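Local coordinates for GTN Reductase (Agrobacterium tumefaciens, PDB 5N6G), which probably reduces activated carbon-carbon double bonds with NADH or NADPH through a bound FMN, as an ene-reductase of the Old Yellow Enzyme family, at residues A262-V267 with G300-N305; G31-N36 with R74-G79; G102-T107 with I122-K127; P233-N238 with G269-P274. All coordinates share one frame; numbering follows the deposited sequence. Where two conformers were deposited one is given.

Interaction 1: A262-V267 with G300-N305; sequences AFIHVV and GLWIAN. With FMN (flavin mononucleotide), chain B.
Ile303 sets its CG2 methyl over one face of the His265 imidazole, a CH-pi contact 4.2 Å from the ring centroid and 18° off its normal. The two residues are bridge partners on strands 263-267 and 301-305, neighbouring parallel strands of the TIM barrel joined by a beta-alpha-beta crossover through helix 286-295. The other branch of Ile303 ends in CD1, 3.8 Å from Phe263 CD2, so one beta-branched residue serves two rings on the barrel's inner side. The histidine is fixed from beyond the pair as well, since its ND1 is hydrogen-bonded to Glu176. On the other face, toward helix 286-295, Ile264, Val266 and Trp302 pack together, the broad indole bringing CZ3 to 3.9 Å from Ile264 CB. Five backbone hydrogen bonds tie the strands, from Leu301 N to Ala262 O at one end to Asn305 N to Val266 O at the other. A chi1 of 168° swings the Asn305 amide out past its own carbonyl carbon to the flavin mononucleotide. An amide suits this place because it can both accept and donate: OD1 accepts from O3' at 2.6 Å, and ND2 donates to O5' at 3.0 Å.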
loop_
_atom_site.group_PDB
_atom_site.type_symbol
_atom_site.label_atom_id
_atom_site.label_comp_id
_atom_site.label_asym_id
_atom_site.label_seq_id
_atom_site.Cartn_x
_atom_site.Cartn_y
_atom_site.Cartn_z
ATOM N N ALA A 262 5.474 12.180 -5.705
ATOM C CA ALA A 262 6.503 11.355 -6.334
ATOM C C ALA A 262 5.903 10.311 -7.265
ATOM O O ALA A 262 6.435 10.075 -8.357
ATOM C CB ALA A 262 7.348 10.677 -5.262
ATOM N N PHE A 263 4.777 9.724 -6.876
ATOM C CA PHE A 263 4.174 8.650 -7.653
ATOM C C PHE A 263 2.737 8.417 -7.222
ATOM O O PHE A 263 2.340 8.686 -6.080
ATOM C CB PHE A 263 4.980 7.331 -7.565
ATOM C CG PHE A 263 5.099 6.742 -6.172
ATOM C CD1 PHE A 263 6.158 7.116 -5.348
ATOM C CD2 PHE A 263 4.176 5.811 -5.697
ATOM C CE1 PHE A 263 6.296 6.585 -4.061
ATOM C CE2 PHE A 263 4.317 5.269 -4.409
ATOM C CZ PHE A 263 5.367 5.659 -3.602
ATOM N N ILE A 264 1.966 7.903 -8.184
ATOM C CA ILE A 264 0.628 7.368 -7.981
ATOM C C ILE A 264 0.691 5.897 -8.359
ATOM O O ILE A 264 1.122 5.559 -9.467
ATOM C CB ILE A 264 -0.429 8.071 -8.862
ATOM C CG1 ILE A 264 -0.287 9.605 -8.817
ATOM C CG2 ILE A 264 -1.833 7.572 -8.486
ATOM C CD1 ILE A 264 -0.591 10.219 -7.458
ATOM N N HIS A 265 0.258 5.030 -7.451
ATOM C CA HIS A 265 0.252 3.591 -7.651
ATOM C C HIS A 265 -1.195 3.133 -7.703
ATOM O O HIS A 265 -1.930 3.281 -6.720
ATOM C CB HIS A 265 1.027 2.923 -6.512
ATOM C CG HIS A 265 1.185 1.448 -6.631
ATOM N ND1 HIS A 265 1.953 0.737 -5.741
ATOM C CD2 HIS A 265 0.677 0.541 -7.497
ATOM C CE1 HIS A 265 1.933 -0.543 -6.063
ATOM N NE2 HIS A 265 1.166 -0.693 -7.123
ATOM N N VAL A 266 -1.619 2.603 -8.848
ATOM C CA VAL A 266 -3.023 2.282 -9.087
ATOM C C VAL A 266 -3.198 0.779 -9.254
ATOM O O VAL A 266 -2.518 0.148 -10.075
ATOM C CB VAL A 266 -3.570 3.037 -10.314
ATOM C CG1 VAL A 266 -2.789 2.692 -11.572
ATOM C CG2 VAL A 266 -5.049 2.748 -10.516
ATOM N N VAL A 267 -4.136 0.222 -8.490
ATOM C CA VAL A 267 -4.622 -1.147 -8.654
ATOM C C VAL A 267 -5.734 -1.103 -9.688
ATOM O O VAL A 267 -6.776 -0.468 -9.473
ATOM C CB VAL A 267 -5.139 -1.725 -7.324
ATOM C CG1 VAL A 267 -5.696 -3.139 -7.512
ATOM C CG2 VAL A 267 -4.045 -1.716 -6.250
ATOM N N GLY A 300 3.889 12.952 -11.170
ATOM C CA GLY A 300 4.357 11.768 -10.488
ATOM C C GLY A 300 4.477 10.594 -11.436
ATOM O O GLY A 300 3.831 10.525 -12.479
ATOM N N LEU A 301 5.305 9.645 -11.034
ATOM C CA LEU A 301 5.441 8.404 -11.783
ATOM C C LEU A 301 4.143 7.608 -11.669
ATOM O O LEU A 301 3.604 7.427 -10.571
ATOM C CB LEU A 301 6.615 7.592 -11.222
ATOM C CG LEU A 301 7.090 6.439 -12.092
ATOM C CD1 LEU A 301 7.839 6.974 -13.289
ATOM C CD2 LEU A 301 7.967 5.490 -11.283
ATOM N N TRP A 302 3.630 7.142 -12.799
ATOM C CA TRP A 302 2.359 6.429 -12.841
ATOM C C TRP A 302 2.663 4.930 -12.827
ATOM O O TRP A 302 3.095 4.368 -13.849
ATOM C CB TRP A 302 1.567 6.808 -14.088
ATOM C CG TRP A 302 0.154 6.358 -14.040
ATOM C CD1 TRP A 302 -0.362 5.206 -14.575
ATOM C CD2 TRP A 302 -0.944 7.030 -13.408
ATOM N NE1 TRP A 302 -1.708 5.125 -14.311
ATOM C CE2 TRP A 302 -2.091 6.233 -13.600
ATOM C CE3 TRP A 302 -1.072 8.237 -12.713
ATOM C CZ2 TRP A 302 -3.347 6.612 -13.141
ATOM C CZ3 TRP A 302 -2.301 8.590 -12.226
ATOM C CH2 TRP A 302 -3.423 7.784 -12.434
ATOM N N ILE A 303 2.410 4.293 -11.685
ATOM C CA ILE A 303 2.758 2.898 -11.441
ATOM C C ILE A 303 1.468 2.105 -11.456
ATOM O O ILE A 303 0.548 2.411 -10.698
ATOM C CB ILE A 303 3.469 2.698 -10.090
ATOM C CG1 ILE A 303 4.692 3.608 -9.947
ATOM C CG2 ILE A 303 3.794 1.224 -9.923
ATOM C CD1 ILE A 303 5.329 3.545 -8.542
ATOM N N ALA A 304 1.401 1.084 -12.286
ATOM C CA ALA A 304 0.190 0.293 -12.412
ATOM C C ALA A 304 0.423 -1.104 -11.875
ATOM O O ALA A 304 1.531 -1.628 -11.934
ATOM C CB ALA A 304 -0.267 0.187 -13.864
ATOM N N ASN A 305 -0.656 -1.700 -11.381
ATOM C CA ASN A 305 -0.632 -3.014 -10.776
ATOM C C ASN A 305 -1.911 -3.760 -11.100
ATOM O O ASN A 305 -2.954 -3.151 -11.367
ATOM C CB ASN A 305 -0.504 -2.911 -9.256
ATOM C CG ASN A 305 -0.769 -4.218 -8.576
ATOM O OD1 ASN A 305 -1.861 -4.464 -8.064
ATOM N ND2 ASN A 305 0.226 -5.090 -8.580
HETATM N N1 FMN B . -1.671 -4.633 -1.190
HETATM C C2 FMN B . -1.322 -3.550 -0.423
HETATM O O2 FMN B . -1.576 -2.378 -0.782
HETATM N N3 FMN B . -0.645 -3.749 0.761
HETATM C C4 FMN B . -0.302 -4.974 1.302
HETATM O O4 FMN B . 0.345 -5.041 2.346
HETATM C C4A FMN B . -0.703 -6.111 0.502
HETATM N N5 FMN B . -0.386 -7.308 0.928
HETATM C C5A FMN B . -0.630 -8.375 0.079
HETATM C C6 FMN B . -0.196 -9.638 0.464
HETATM C C7 FMN B . -0.310 -10.722 -0.394
HETATM C C7M FMN B . 0.205 -12.066 0.057
HETATM C C8 FMN B . -0.878 -10.553 -1.662
HETATM C C8M FMN B . -0.959 -11.692 -2.640
HETATM C C9 FMN B . -1.337 -9.295 -2.046
HETATM C C9A FMN B . -1.206 -8.206 -1.185
HETATM N N10 FMN B . -1.556 -6.899 -1.588
HETATM C C10 FMN B . -1.345 -5.834 -0.757
HETATM C "C1'" FMN B . -1.975 -6.688 -2.982
HETATM C "C2'" FMN B . -0.771 -6.671 -3.914
HETATM O "O2'" FMN B . 0.064 -5.539 -3.643
HETATM C "C3'" FMN B . -1.156 -6.654 -5.394
HETATM O "O3'" FMN B . -2.012 -5.543 -5.651
HETATM C "C4'" FMN B . -1.863 -7.926 -5.857
HETATM O "O4'" FMN B . -1.098 -9.078 -5.494
HETATM C "C5'" FMN B . -2.152 -7.914 -7.347
HETATM O "O5'" FMN B . -0.922 -7.865 -8.098
HETATM P P FMN B . -0.263 -9.135 -8.865
HETATM O O1P FMN B . -1.277 -9.546 -9.911
HETATM O O2P FMN B . -0.105 -10.210 -7.803
HETATM O O3P FMN B . 1.016 -8.616 -9.412
#

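Interaction 2: G31-N36 with R74-G79; sequences GAIPNN and REAIEG
The carbonyl oxygens Asn35 O and Gly79 O are joined by one water, which donates a hydrogen to each and lies 2.9 Å from Asn35 O. Two acceptors could not bond to each other directly, so the water supplies both protons and bridges the loop to the helix. The rest is van der Waals contact, much of it side-chain carbon against backbone carbonyls, and rests on Ile33 and Pro34 of 31-36, laid along the first turns of helix 74-89. Pro34 lays CB, CG and CD against the helix backbone: CD comes 3.6 Å from Ala76 O and 4.0 Å from Ala76 CB, while CB reaches Gly79 C at 3.8 Å. Gly79 suits this spot because Pro34 O stands 3.7 Å from its CA, on the side where a side chain would otherwise project. Ala76 is small enough to fit under the loop, its CB 3.5 Å from Ala32 O. Ile33 forks over Glu75. With CG2 anti to the backbone N, that methyl lies 3.5 Å from Glu75 O, and CD1, at the end of the other branch, touches Glu75 CB at 3.7 Å. The glutamate bends at chi2 (84°), so the carboxylate does not take part in the contact with Ile33. Asn35 is the N-cap of helix 36-43. The contact joins the loop after barrel strand 19-21 to the helix that follows strand 50-57 in the TIM barrel.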
loop_
_atom_site.group_PDB
_atom_site.type_symbol
_atom_site.label_atom_id
_atom_site.label_comp_id
_atom_site.label_asym_id
_atom_site.label_seq_id
_atom_site.Cartn_x
_atom_site.Cartn_y
_atom_site.Cartn_z
ATOM N N GLY A 31 5.659 -9.030 17.238
ATOM C CA GLY A 31 5.885 -7.857 18.048
ATOM C C GLY A 31 5.905 -6.573 17.270
ATOM O O GLY A 31 6.272 -5.535 17.832
ATOM N N ALA A 32 5.558 -6.619 15.980
ATOM C CA ALA A 32 5.518 -5.432 15.132
ATOM C C ALA A 32 6.911 -4.864 14.875
ATOM O O ALA A 32 7.058 -3.661 14.628
ATOM C CB ALA A 32 4.613 -4.347 15.734
ATOM N N ILE A 33 7.929 -5.727 14.894
ATOM C CA ILE A 33 9.325 -5.318 14.783
ATOM C C ILE A 33 9.955 -6.129 13.660
ATOM O O ILE A 33 9.983 -7.364 13.726
ATOM C CB ILE A 33 10.090 -5.545 16.103
ATOM C CG1 ILE A 33 9.488 -4.670 17.213
ATOM C CG2 ILE A 33 11.578 -5.246 15.952
ATOM C CD1 ILE A 33 9.915 -5.083 18.623
ATOM N N PRO A 34 10.492 -5.499 12.606
ATOM C CA PRO A 34 11.205 -6.274 11.587
ATOM C C PRO A 34 12.417 -6.970 12.175
ATOM O O PRO A 34 13.098 -6.442 13.055
ATOM C CB PRO A 34 11.632 -5.216 10.557
ATOM C CG PRO A 34 10.720 -4.073 10.776
ATOM C CD PRO A 34 10.491 -4.067 12.270
ATOM N N ASN A 35 12.709 -8.161 11.638
ATOM C CA ASN A 35 13.767 -9.008 12.167
ATOM C C ASN A 35 14.755 -9.395 11.070
ATOM O O ASN A 35 14.702 -8.853 9.959
ATOM C CB ASN A 35 13.135 -10.222 12.834
ATOM C CG ASN A 35 12.244 -10.987 11.891
ATOM O OD1 ASN A 35 12.598 -11.211 10.726
ATOM N ND2 ASN A 35 11.045 -11.328 12.358
ATOM N N ASN A 36 15.710 -10.270 11.376
ATOM C CA ASN A 36 16.774 -10.558 10.410
ATOM C C ASN A 36 16.254 -11.325 9.198
ATOM O O ASN A 36 16.744 -11.128 8.073
ATOM C CB ASN A 36 17.882 -11.360 11.075
ATOM C CG ASN A 36 18.682 -10.541 12.036
ATOM O OD1 ASN A 36 18.582 -9.320 12.053
ATOM N ND2 ASN A 36 19.504 -11.203 12.825
ATOM N N ARG A 74 10.543 2.084 18.790
ATOM C CA ARG A 74 11.941 2.361 18.480
ATOM C C ARG A 74 12.612 1.133 17.900
ATOM O O ARG A 74 13.415 1.236 16.965
ATOM C CB ARG A 74 12.714 2.806 19.728
ATOM C CG ARG A 74 12.193 4.059 20.377
ATOM C CD ARG A 74 12.285 5.257 19.441
ATOM N NE ARG A 74 13.633 5.503 18.950
ATOM C CZ ARG A 74 13.901 6.260 17.889
ATOM N NH1 ARG A 74 12.917 6.828 17.203
ATOM N NH2 ARG A 74 15.148 6.443 17.505
ATOM N N GLU A 75 12.321 -0.030 18.475
ATOM C CA GLU A 75 12.899 -1.273 17.994
ATOM C C GLU A 75 12.494 -1.549 16.557
ATOM O O GLU A 75 13.270 -2.149 15.803
ATOM C CB GLU A 75 12.456 -2.424 18.891
ATOM C CG GLU A 75 13.065 -2.377 20.291
ATOM C CD GLU A 75 12.313 -1.474 21.276
ATOM O OE1 GLU A 75 11.308 -0.823 20.876
ATOM O OE2 GLU A 75 12.726 -1.443 22.466
ATOM N N ALA A 76 11.289 -1.123 16.167
ATOM C CA ALA A 76 10.824 -1.333 14.797
ATOM C C ALA A 76 11.595 -0.442 13.836
ATOM O O ALA A 76 11.994 -0.874 12.751
ATOM C CB ALA A 76 9.322 -1.051 14.681
ATOM N N ILE A 77 11.811 0.815 14.218
ATOM C CA ILE A 77 12.629 1.704 13.406
ATOM C C ILE A 77 14.023 1.113 13.206
ATOM O O ILE A 77 14.571 1.140 12.101
ATOM C CB ILE A 77 12.669 3.101 14.054
ATOM C CG1 ILE A 77 11.284 3.740 13.924
ATOM C CG2 ILE A 77 13.742 3.957 13.403
ATOM C CD1 ILE A 77 11.102 5.051 14.677
ATOM N N GLU A 78 14.618 0.571 14.268
ATOM C CA GLU A 78 15.932 -0.050 14.156
ATOM C C GLU A 78 15.888 -1.252 13.226
ATOM O O GLU A 78 16.784 -1.443 12.403
ATOM C CB GLU A 78 16.435 -0.469 15.546
ATOM C CG GLU A 78 17.780 -1.175 15.519
ATOM C CD GLU A 78 18.907 -0.286 15.004
ATOM O OE1 GLU A 78 18.757 0.955 15.041
ATOM O OE2 GLU A 78 19.941 -0.832 14.561
ATOM N N GLY A 79 14.847 -2.082 13.344
ATOM C CA GLY A 79 14.727 -3.223 12.450
ATOM C C GLY A 79 14.576 -2.811 11.000
ATOM O O GLY A 79 15.148 -3.432 10.103
HETATM O O HOH W 1 15.841 -6.213 10.327
#

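Interaction 3: G102-T107 with I122-K127; sequences GRISHT and ITAKSK
Arg103 makes the direct hydrogen bond of this contact, its NH1 donating to Ile122 O at 2.9 Å with an N-H...O angle of 161°. The oxygen lies near the guanidinium plane, yet the donor stands well above the carbonyl plane, 58° out of it. A long, flat cation suits the task: extended from CG to NE, the chain carries the charged group across to a backbone acceptor. NH2 has a weak hydrogen bond to Asn238 O.

Water adds two bridges. One donates to Arg103 O and accepts from Ala124 N; the other accepts from Arg103 NH1 and donates to Thr123 O at 2.9 Å.

Both segments belong to the long connection between strand 94-99 and helix 150-169 of the TIM barrel, where Ile104 is the centre of an inverse gamma turn. The Ile104 side chain is about 7 Å from the bound 2-phenylacrylic acid and packs on Tyr65, which lines that ligand's pocket.

The van der Waals contacts converge on Ala124. Its CB sits over the centre of one guanidinium face, 3.6 Å above the plane, where the small methyl of alanine can lie close. The same methyl meets Ile104 CD1 at 3.4 Å, a tight fit.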
loop_
_atom_site.group_PDB
_atom_site.type_symbol
_atom_site.label_atom_id
_atom_site.label_comp_id
_atom_site.label_asym_id
_atom_site.label_seq_id
_atom_site.Cartn_x
_atom_site.Cartn_y
_atom_site.Cartn_z
ATOM N N GLY A 102 -8.180 1.163 9.791
ATOM C CA GLY A 102 -9.532 1.540 10.173
ATOM C C GLY A 102 -10.319 0.379 10.737
ATOM O O GLY A 102 -9.884 -0.309 11.664
ATOM N N ARG A 103 -11.516 0.144 10.188
ATOM C CA ARG A 103 -12.409 -0.858 10.756
ATOM C C ARG A 103 -11.937 -2.304 10.582
ATOM O O ARG A 103 -12.552 -3.201 11.172
ATOM C CB ARG A 103 -13.803 -0.728 10.150
ATOM C CG ARG A 103 -13.897 -1.160 8.690
ATOM C CD ARG A 103 -15.310 -0.912 8.169
ATOM N NE ARG A 103 -15.469 -1.397 6.797
ATOM C CZ ARG A 103 -16.633 -1.742 6.258
ATOM N NH1 ARG A 103 -17.779 -1.652 6.928
ATOM N NH2 ARG A 103 -16.663 -2.193 5.007
ATOM N N ILE A 104 -10.897 -2.548 9.790
ATOM C CA ILE A 104 -10.466 -3.923 9.491
ATOM C C ILE A 104 -9.451 -4.305 10.560
ATOM O O ILE A 104 -8.238 -4.327 10.341
ATOM C CB ILE A 104 -9.907 -4.041 8.077
ATOM C CG1 ILE A 104 -10.902 -3.470 7.054
ATOM C CG2 ILE A 104 -9.597 -5.470 7.764
ATOM C CD1 ILE A 104 -12.259 -4.184 7.007
ATOM N N SER A 105 -9.959 -4.619 11.750
ATOM C CA SER A 105 -9.105 -4.945 12.884
ATOM C C SER A 105 -9.921 -5.731 13.910
ATOM O O SER A 105 -11.079 -6.088 13.682
ATOM C CB SER A 105 -8.497 -3.669 13.474
ATOM O OG SER A 105 -7.507 -3.923 14.474
ATOM N N HIS A 106 -9.283 -6.019 15.038
ATOM C CA HIS A 106 -9.869 -6.803 16.108
ATOM C C HIS A 106 -9.488 -6.148 17.424
ATOM O O HIS A 106 -8.423 -5.545 17.532
ATOM C CB HIS A 106 -9.363 -8.249 16.050
ATOM C CG HIS A 106 -10.082 -9.184 16.972
ATOM N ND1 HIS A 106 -9.603 -9.493 18.227
ATOM C CD2 HIS A 106 -11.222 -9.904 16.814
ATOM C CE1 HIS A 106 -10.430 -10.337 18.814
ATOM N NE2 HIS A 106 -11.410 -10.615 17.971
ATOM N N THR A 107 -10.384 -6.231 18.402
ATOM C CA THR A 107 -10.128 -5.602 19.698
ATOM C C THR A 107 -8.815 -6.070 20.321
ATOM O O THR A 107 -8.141 -5.282 20.992
ATOM C CB THR A 107 -11.276 -5.880 20.654
ATOM O OG1 THR A 107 -11.451 -7.304 20.781
ATOM C CG2 THR A 107 -12.556 -5.227 20.162
ATOM N N ILE A 122 -19.869 0.972 11.067
ATOM C CA ILE A 122 -20.410 -0.109 10.237
ATOM C C ILE A 122 -19.375 -1.232 10.227
ATOM O O ILE A 122 -18.267 -1.053 9.705
ATOM C CB ILE A 122 -20.713 0.357 8.808
ATOM C CG1 ILE A 122 -21.665 1.555 8.837
ATOM C CG2 ILE A 122 -21.350 -0.795 8.020
ATOM C CD1 ILE A 122 -21.753 2.270 7.498
ATOM N N THR A 123 -19.734 -2.369 10.822
ATOM C CA THR A 123 -18.833 -3.509 10.904
ATOM C C THR A 123 -18.595 -4.105 9.518
ATOM O O THR A 123 -19.529 -4.263 8.726
ATOM C CB THR A 123 -19.411 -4.576 11.831
ATOM O OG1 THR A 123 -19.708 -4.007 13.118
ATOM C CG2 THR A 123 -18.413 -5.727 12.016
ATOM N N ALA A 124 -17.341 -4.448 9.240
ATOM C CA ALA A 124 -17.002 -5.128 7.990
ATOM C C ALA A 124 -17.246 -6.619 8.106
ATOM O O ALA A 124 -16.956 -7.227 9.141
ATOM C CB ALA A 124 -15.538 -4.909 7.636
ATOM N N LYS A 125 -17.774 -7.211 7.027
ATOM C CA LYS A 125 -17.815 -8.661 6.888
ATOM C C LYS A 125 -16.460 -9.067 6.327
ATOM O O LYS A 125 -16.273 -9.297 5.132
ATOM C CB LYS A 125 -18.969 -9.109 6.007
ATOM C CG LYS A 125 -19.151 -10.633 6.025
ATOM C CD LYS A 125 -20.506 -11.040 5.455
ATOM C CE LYS A 125 -20.546 -12.525 5.118
ATOM N NZ LYS A 125 -20.372 -12.766 3.653
ATOM N N SER A 126 -15.478 -9.116 7.226
ATOM C CA SER A 126 -14.094 -9.394 6.881
ATOM C C SER A 126 -13.497 -10.255 7.985
ATOM O O SER A 126 -14.097 -10.452 9.045
ATOM C CB SER A 126 -13.285 -8.101 6.703
ATOM O OG SER A 126 -12.040 -8.355 6.078
ATOM N N LYS A 127 -12.324 -10.812 7.707
ATOM C CA LYS A 127 -11.649 -11.683 8.648
ATOM C C LYS A 127 -10.227 -11.207 8.842
ATOM O O LYS A 127 -9.632 -10.606 7.951
ATOM C CB LYS A 127 -11.642 -13.145 8.169
ATOM C CG LYS A 127 -12.975 -13.836 8.344
ATOM C CD LYS A 127 -12.950 -15.254 7.780
ATOM C CE LYS A 127 -14.275 -15.969 8.014
ATOM N NZ LYS A 127 -14.590 -16.077 9.464
HETATM O O HOH W 2 -15.072 -4.447 11.224
HETATM O O HOH W 3 -19.806 -3.570 5.974
#

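Interaction 4: P233-N238 with G269-P274. With FMN (flavin mononucleotide), chain B.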
loop_
_atom_site.group_PDB
_atom_site.type_symbol
_atom_site.label_atom_id
_atom_site.label_comp_id
_atom_site.label_asym_id
_atom_site.label_seq_id
_atom_site.Cartn_x
_atom_site.Cartn_y
_atom_site.Cartn_z
ATOM N N PRO A 233 -9.575 2.065 -7.329
ATOM C CA PRO A 233 -10.922 2.646 -7.511
ATOM C C PRO A 233 -12.086 1.671 -7.420
ATOM O O PRO A 233 -13.177 2.085 -7.007
ATOM C CB PRO A 233 -10.839 3.260 -8.919
ATOM C CG PRO A 233 -9.404 3.566 -9.121
ATOM C CD PRO A 233 -8.628 2.526 -8.360
ATOM N N VAL A 234 -11.936 0.407 -7.813
ATOM C CA VAL A 234 -13.095 -0.470 -7.911
ATOM C C VAL A 234 -12.996 -1.706 -7.045
ATOM O O VAL A 234 -13.891 -2.547 -7.094
ATOM C CB VAL A 234 -13.367 -0.892 -9.373
ATOM C CG1 VAL A 234 -13.616 0.322 -10.253
ATOM C CG2 VAL A 234 -12.230 -1.711 -9.933
ATOM N N THR A 235 -11.963 -1.847 -6.257
ATOM C CA THR A 235 -11.743 -3.129 -5.627
ATOM C C THR A 235 -12.821 -3.429 -4.584
ATOM O O THR A 235 -13.243 -2.533 -3.854
ATOM C CB THR A 235 -10.381 -3.184 -4.973
ATOM O OG1 THR A 235 -10.197 -4.518 -4.490
ATOM C CG2 THR A 235 -10.273 -2.212 -3.837
ATOM N N PRO A 236 -13.258 -4.680 -4.480
ATOM C CA PRO A 236 -14.226 -5.063 -3.444
ATOM C C PRO A 236 -13.585 -5.510 -2.138
ATOM O O PRO A 236 -14.282 -6.029 -1.256
ATOM C CB PRO A 236 -14.941 -6.223 -4.116
ATOM C CG PRO A 236 -13.876 -6.904 -4.911
ATOM C CD PRO A 236 -12.962 -5.807 -5.383
ATOM N N ALA A 237 -12.284 -5.356 -2.020
ATOM C CA ALA A 237 -11.565 -5.795 -0.833
ATOM C C ALA A 237 -12.204 -5.253 0.442
ATOM O O ALA A 237 -12.572 -4.084 0.533
ATOM C CB ALA A 237 -10.113 -5.321 -0.921
ATOM N N ASN A 238 -12.262 -6.113 1.457
ATOM C CA ASN A 238 -12.675 -5.720 2.799
ATOM C C ASN A 238 -14.069 -5.090 2.809
ATOM O O ASN A 238 -14.361 -4.164 3.578
ATOM C CB ASN A 238 -11.613 -4.832 3.437
ATOM C CG ASN A 238 -10.333 -5.619 3.688
ATOM O OD1 ASN A 238 -10.385 -6.690 4.306
ATOM N ND2 ASN A 238 -9.223 -5.173 3.114
ATOM N N GLY A 269 -8.626 -2.825 -11.319
ATOM C CA GLY A 269 -9.570 -3.903 -11.111
ATOM C C GLY A 269 -9.671 -4.360 -9.670
ATOM O O GLY A 269 -9.290 -3.671 -8.725
ATOM N N ALA A 270 -10.229 -5.556 -9.507
ATOM C CA ALA A 270 -10.297 -6.154 -8.181
ATOM C C ALA A 270 -8.908 -6.619 -7.763
ATOM O O ALA A 270 -8.218 -7.303 -8.522
ATOM C CB ALA A 270 -11.284 -7.321 -8.183
ATOM N N THR A 271 -8.480 -6.228 -6.563
ATOM C CA THR A 271 -7.136 -6.577 -6.120
ATOM C C THR A 271 -6.970 -8.082 -6.115
ATOM O O THR A 271 -7.665 -8.787 -5.375
ATOM C CB THR A 271 -6.878 -6.016 -4.721
ATOM O OG1 THR A 271 -7.364 -4.670 -4.645
ATOM C CG2 THR A 271 -5.378 -6.036 -4.447
ATOM N N GLY A 272 -6.044 -8.579 -6.930
ATOM C CA GLY A 272 -5.828 -10.006 -7.047
ATOM C C GLY A 272 -6.878 -10.742 -7.846
ATOM O O GLY A 272 -6.856 -11.976 -7.883
ATOM N N GLY A 273 -7.796 -10.018 -8.483
ATOM C CA GLY A 273 -8.855 -10.605 -9.269
ATOM C C GLY A 273 -8.971 -9.902 -10.598
ATOM O O GLY A 273 -7.999 -9.326 -11.098
ATOM N N PRO A 274 -10.158 -9.934 -11.210
ATOM C CA PRO A 274 -10.277 -9.461 -12.591
ATOM C C PRO A 274 -9.935 -7.986 -12.757
ATOM O O PRO A 274 -10.417 -7.126 -12.023
ATOM C CB PRO A 274 -11.752 -9.724 -12.935
ATOM C CG PRO A 274 -12.210 -10.719 -11.963
ATOM C CD PRO A 274 -11.421 -10.508 -10.719
HETATM N N1 FMN B . -1.671 -4.633 -1.190
HETATM C C2 FMN B . -1.322 -3.550 -0.423
HETATM O O2 FMN B . -1.576 -2.378 -0.782
HETATM N N3 FMN B . -0.645 -3.749 0.761
HETATM C C4 FMN B . -0.302 -4.974 1.302
HETATM O O4 FMN B . 0.345 -5.041 2.346
HETATM C C4A FMN B . -0.703 -6.111 0.502
HETATM N N5 FMN B . -0.386 -7.308 0.928
HETATM C C5A FMN B . -0.630 -8.375 0.079
HETATM C C6 FMN B . -0.196 -9.638 0.464
HETATM C C7 FMN B . -0.310 -10.722 -0.394
HETATM C C7M FMN B . 0.205 -12.066 0.057
HETATM C C8 FMN B . -0.878 -10.553 -1.662
HETATM C C8M FMN B . -0.959 -11.692 -2.640
HETATM C C9 FMN B . -1.337 -9.295 -2.046
HETATM C C9A FMN B . -1.206 -8.206 -1.185
HETATM N N10 FMN B . -1.556 -6.899 -1.588
HETATM C C10 FMN B . -1.345 -5.834 -0.757
HETATM C "C1'" FMN B . -1.975 -6.688 -2.982
HETATM C "C2'" FMN B . -0.771 -6.671 -3.914
HETATM O "O2'" FMN B . 0.064 -5.539 -3.643
HETATM C "C3'" FMN B . -1.156 -6.654 -5.394
HETATM O "O3'" FMN B . -2.012 -5.543 -5.651
HETATM C "C4'" FMN B . -1.863 -7.926 -5.857
HETATM O "O4'" FMN B . -1.098 -9.078 -5.494
HETATM C "C5'" FMN B . -2.152 -7.914 -7.347
HETATM O "O5'" FMN B . -0.922 -7.865 -8.098
HETATM P P FMN B . -0.263 -9.135 -8.865
HETATM O O1P FMN B . -1.277 -9.546 -9.911
HETATM O O2P FMN B . -0.105 -10.210 -7.803
HETATM O O3P FMN B . 1.016 -8.616 -9.412
HETATM O O HOH W 4 -9.267 -0.966 -8.143
#
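Thr235 and Thr271 meet through their hydroxyls: Thr235 OG1 donates to Thr271 OG1 at 2.8 Å. A chi1 of -175° aims the Thr235 hydroxyl across at the facing loop, and the same oxygen accepts a weak bond from Ala237 N of its own loop. Thr271 OG1 is hydrogen-bonded to Asn181, a residue of the 2-phenylacrylic acid pocket. Threonine suits this place: its hydroxyl holds the loops together while Thr271 CG2 lies 3.6 Å from O3' of the flavin mononucleotide. These loops follow the fifth and sixth strands of the TIM barrel, at the C-terminal ends of the strands, where barrels of this fold place their active sites. Thr271 lies within a type II turn from Ala270 to Gly273, closed by Gly273 N to Ala270 O. Gly269, another of the most covered residues, has its CA 3.6 Å from Val234 CG2; glycine suits its backbone angles (phi 96°, psi -162°), and a water joins Gly269 O to Val234 N. Pro236 CD rests on Ala270 CB at 3.6 Å.

Overall arrangement
All four contacts belong to one TIM barrel. Along the chain interaction 2 closes first, then interaction 3, while the segments of interactions 4 and 1 alternate, 233-238, 262-267, 269-274 and 300-305. Interaction 1 pairs two barrel strands, and interaction 4 links the loops after strands 227-231 and 263-267; their centres lie about 16 Å apart, they touch where Val267 O meets Pro233 CD, and both reach the flavin mononucleotide. Interaction 3, its centre about 18 Å from interaction 4's, touches it where Ile104 CD1 packs on Asn238 CB, extending the loops beside the pocket that holds 2-phenylacrylic acid. Interaction 2 stands apart, its centre about 28 Å from interaction 1's across the chain's centre, in the outer layer.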